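Local coordinates for inositol monophosphatase family protein (PDB 5I3S) that probably hydrolyses the phosphate ester of inositol monophosphates or related sugar phosphates, at residues T78-D83 with I102-D107. Residues are numbered along the deposited sequence; the frame is centred on the assembly and turned at random.
Sequences TVWVVD and IGIYID
Val81 N donates to Gly103 O at 2.7 Å, nearly straight at 175° and in the carbonyl plane. Gly103 N returns a bond to Val81 O at 3.0 Å, with the donor tilted 24° from the carbonyl plane of Val81. Val79 and Tyr105 form the second hydrogen-bonded pair. Val79 N reaches Tyr105 O at 2.8 Å, and Tyr105 N reaches Val79 O at 2.9 Å. The non-hydrogen-bonded pairs Thr78-Ile106, Trp80-Ile104 and Val82-Ile102 share one face of the sheet. There Ile104 CD1 sits over the six-membered ring of Trp80, 3.7 Å from its centroid, in a CH-pi contact. The extended end of Ile104 (chi2 175°) carries this methyl to the ring face. Ile102 CG2 meets Trp80 CE3 obliquely at 3.9 Å. Helix 2-24 packs on this face through Leu3, Ala7 and Leu10, and Trp80 NE1 is hydrogen-bonded to His60 ND1. On the other face, Val81 CG1 lies 3.4 Å from Gly103 O and touches the Tyr105 ring more loosely. Val81 also meets Trp207 and Ala210 of helix 206-218. Asp83 ends strand 78-83 close to Asp86 and Asp208, an acidic cluster consistent with the metal site of this family. The pairing joins two neighbouring antiparallel strands of the larger sheet in the layered alpha/beta sugar phosphatase fold.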
ATOM      1  N   THR A  78      23.063 -26.491  -4.541  1.00 31.27           N
ATOM      2  CA  THR A  78      22.553 -25.412  -3.681  1.00 32.46           C
ATOM      3  C   THR A  78      22.401 -24.150  -4.532  1.00 29.52           C
ATOM      4  O   THR A  78      23.320 -23.797  -5.273  1.00 26.30           O
ATOM      5  CB  THR A  78      23.399 -25.175  -2.386  1.00 32.23           C
ATOM      6  OG1 THR A  78      23.513 -26.403  -1.641  1.00 29.85           O
ATOM      7  CG2 THR A  78      22.705 -24.111  -1.470  1.00 31.67           C
ATOM      8  N   VAL A  79      21.224 -23.509  -4.427  1.00 28.13           N
ATOM      9  CA  VAL A  79      20.872 -22.384  -5.271  1.00 31.05           C
ATOM     10  C   VAL A  79      20.308 -21.194  -4.489  1.00 30.47           C
ATOM     11  O   VAL A  79      19.320 -21.340  -3.787  1.00 26.89           O
ATOM     12  CB  VAL A  79      19.886 -22.818  -6.363  1.00 32.84           C
ATOM     13  CG1 VAL A  79      19.507 -21.644  -7.243  1.00 32.52           C
ATOM     14  CG2 VAL A  79      20.540 -23.910  -7.195  1.00 34.39           C
ATOM     15  N   TRP A  80      20.963 -20.031  -4.655  1.00 29.44           N
ATOM     16  CA  TRP A  80      20.568 -18.767  -4.037  1.00 29.46           C
ATOM     17  C   TRP A  80      19.757 -18.035  -5.076  1.00 27.14           C
ATOM     18  O   TRP A  80      20.292 -17.725  -6.149  1.00 26.68           O
ATOM     19  CB  TRP A  80      21.804 -17.918  -3.652  1.00 28.38           C
ATOM     20  CG  TRP A  80      22.571 -18.462  -2.441  1.00 29.94           C
ATOM     21  CD1 TRP A  80      23.129 -19.681  -2.323  1.00 30.16           C
ATOM     22  CD2 TRP A  80      22.823 -17.795  -1.192  1.00 32.05           C
ATOM     23  NE1 TRP A  80      23.740 -19.817  -1.108  1.00 30.28           N
ATOM     24  CE2 TRP A  80      23.567 -18.677  -0.392  1.00 32.24           C
ATOM     25  CE3 TRP A  80      22.520 -16.522  -0.689  1.00 31.22           C
ATOM     26  CZ2 TRP A  80      24.006 -18.345   0.886  1.00 32.88           C
ATOM     27  CZ3 TRP A  80      22.944 -16.194   0.584  1.00 33.29           C
ATOM     28  CH2 TRP A  80      23.669 -17.102   1.363  1.00 34.00           C
ATOM     29  N   VAL A  81      18.489 -17.748  -4.793  1.00 22.80           N
ATOM     30  CA  VAL A  81      17.720 -16.960  -5.777  1.00 23.69           C
ATOM     31  C   VAL A  81      17.444 -15.553  -5.239  1.00 22.69           C
ATOM     32  O   VAL A  81      16.697 -15.393  -4.272  1.00 22.61           O
ATOM     33  CB  VAL A  81      16.523 -17.745  -6.417  1.00 23.08           C
ATOM     34  CG1 VAL A  81      15.890 -18.698  -5.457  1.00 24.61           C
ATOM     35  CG2 VAL A  81      15.498 -16.854  -7.071  1.00 22.29           C
ATOM     36  N   VAL A  82      18.087 -14.551  -5.843  1.00 22.55           N
ATOM     37  CA  VAL A  82      18.133 -13.242  -5.218  1.00 24.68           C
ATOM     38  C   VAL A  82      17.526 -12.140  -6.067  1.00 25.30           C
ATOM     39  O   VAL A  82      17.826 -12.046  -7.261  1.00 22.72           O
ATOM     40  CB  VAL A  82      19.550 -12.878  -4.612  1.00 26.05           C
ATOM     41  CG1 VAL A  82      20.607 -13.924  -4.846  1.00 25.84           C
ATOM     42  CG2 VAL A  82      20.048 -11.468  -4.926  1.00 26.84           C
ATOM     43  N   ASP A  83      16.674 -11.311  -5.435  1.00 25.36           N
ATOM     44  CA  ASP A  83      16.321  -9.991  -5.992  1.00 26.28           C
ATOM     45  C   ASP A  83      16.979  -8.911  -5.114  1.00 24.76           C
ATOM     46  O   ASP A  83      16.546  -8.662  -3.965  1.00 25.06           O
ATOM     47  CB  ASP A  83      14.799  -9.767  -6.103  1.00 27.44           C
ATOM     48  CG  ASP A  83      14.441  -8.574  -7.041  1.00 28.69           C
ATOM     49  OD1 ASP A  83      15.340  -7.803  -7.403  1.00 29.89           O
ATOM     50  OD2 ASP A  83      13.255  -8.374  -7.379  1.00 29.77           O
ATOM     51  N   ILE A 102      15.870 -13.243  -0.745  1.00 19.79           N
ATOM     52  CA  ILE A 102      16.823 -14.338  -0.964  1.00 20.58           C
ATOM     53  C   ILE A 102      16.099 -15.595  -0.621  1.00 21.96           C
ATOM     54  O   ILE A 102      15.593 -15.725   0.481  1.00 22.46           O
ATOM     55  CB  ILE A 102      18.086 -14.218  -0.061  1.00 20.80           C
ATOM     56  CG1 ILE A 102      19.032 -13.155  -0.631  1.00 20.41           C
ATOM     57  CG2 ILE A 102      18.824 -15.533   0.078  1.00 20.53           C
ATOM     58  CD1 ILE A 102      20.222 -12.822   0.241  1.00 20.89           C
ATOM     59  N   GLY A 103      15.998 -16.494  -1.598  1.00 22.11           N
ATOM     60  CA  GLY A 103      15.509 -17.828  -1.350  1.00 22.14           C
ATOM     61  C   GLY A 103      16.667 -18.778  -1.563  1.00 22.24           C
ATOM     62  O   GLY A 103      17.490 -18.621  -2.494  1.00 22.20           O
ATOM     63  N   ILE A 104      16.755 -19.759  -0.699  1.00 22.28           N
ATOM     64  CA  ILE A 104      17.803 -20.732  -0.830  1.00 23.97           C
ATOM     65  C   ILE A 104      17.189 -22.073  -0.928  1.00 22.73           C
ATOM     66  O   ILE A 104      16.381 -22.444  -0.123  1.00 21.84           O
ATOM     67  CB  ILE A 104      18.758 -20.686   0.349  1.00 25.46           C
ATOM     68  CG1 ILE A 104      19.455 -19.331   0.336  1.00 25.17           C
ATOM     69  CG2 ILE A 104      19.759 -21.873   0.267  1.00 26.58           C
ATOM     70  CD1 ILE A 104      20.343 -19.128   1.555  1.00 29.13           C
ATOM     71  N   TYR A 105      17.617 -22.809  -1.933  1.00 27.68           N
ATOM     72  CA  TYR A 105      17.048 -24.117  -2.256  1.00 29.66           C
ATOM     73  C   TYR A 105      18.182 -25.130  -2.337  1.00 28.86           C
ATOM     74  O   TYR A 105      19.245 -24.811  -2.860  1.00 27.25           O
ATOM     75  CB  TYR A 105      16.294 -24.036  -3.596  1.00 30.76           C
ATOM     76  CG  TYR A 105      14.855 -23.503  -3.535  1.00 31.32           C
ATOM     77  CD1 TYR A 105      13.809 -24.288  -3.994  1.00 33.02           C
ATOM     78  CD2 TYR A 105      14.546 -22.201  -3.070  1.00 30.74           C
ATOM     79  CE1 TYR A 105      12.489 -23.838  -3.973  1.00 34.82           C
ATOM     80  CE2 TYR A 105      13.221 -21.731  -3.035  1.00 31.20           C
ATOM     81  CZ  TYR A 105      12.176 -22.560  -3.490  1.00 32.57           C
ATOM     82  OH  TYR A 105      10.823 -22.190  -3.515  1.00 27.51           O
ATOM     83  N   ILE A 106      17.956 -26.340  -1.815  1.00 31.99           N
ATOM     84  CA  ILE A 106      18.945 -27.446  -1.939  1.00 36.00           C
ATOM     85  C   ILE A 106      18.357 -28.636  -2.720  1.00 35.36           C
ATOM     86  O   ILE A 106      17.325 -29.184  -2.342  1.00 33.62           O
ATOM     87  CB  ILE A 106      19.496 -27.921  -0.567  1.00 35.47           C
ATOM     88  CG1 ILE A 106      20.058 -26.744   0.248  1.00 36.36           C
ATOM     89  CG2 ILE A 106      20.595 -28.965  -0.756  1.00 33.20           C
ATOM     90  CD1 ILE A 106      19.992 -26.977   1.752  1.00 37.75           C
ATOM     91  N   ASP A 107      19.026 -29.004  -3.813  1.00 37.19           N
ATOM     92  CA  ASP A 107      18.614 -30.097  -4.700  1.00 37.56           C
ATOM     93  C   ASP A 107      17.159 -29.959  -5.067  1.00 37.71           C
ATOM     94  O   ASP A 107      16.393 -30.917  -4.948  1.00 39.54           O
ATOM     95  CB  ASP A 107      18.912 -31.472  -4.063  1.00 38.89           C
ATOM     96  CG  ASP A 107      20.432 -31.778  -4.010  1.00 38.38           C
ATOM     97  OD1 ASP A 107      21.085 -31.792  -5.077  1.00 37.05           O
ATOM     98  OD2 ASP A 107      20.967 -31.981  -2.905  1.00 35.71           O
TER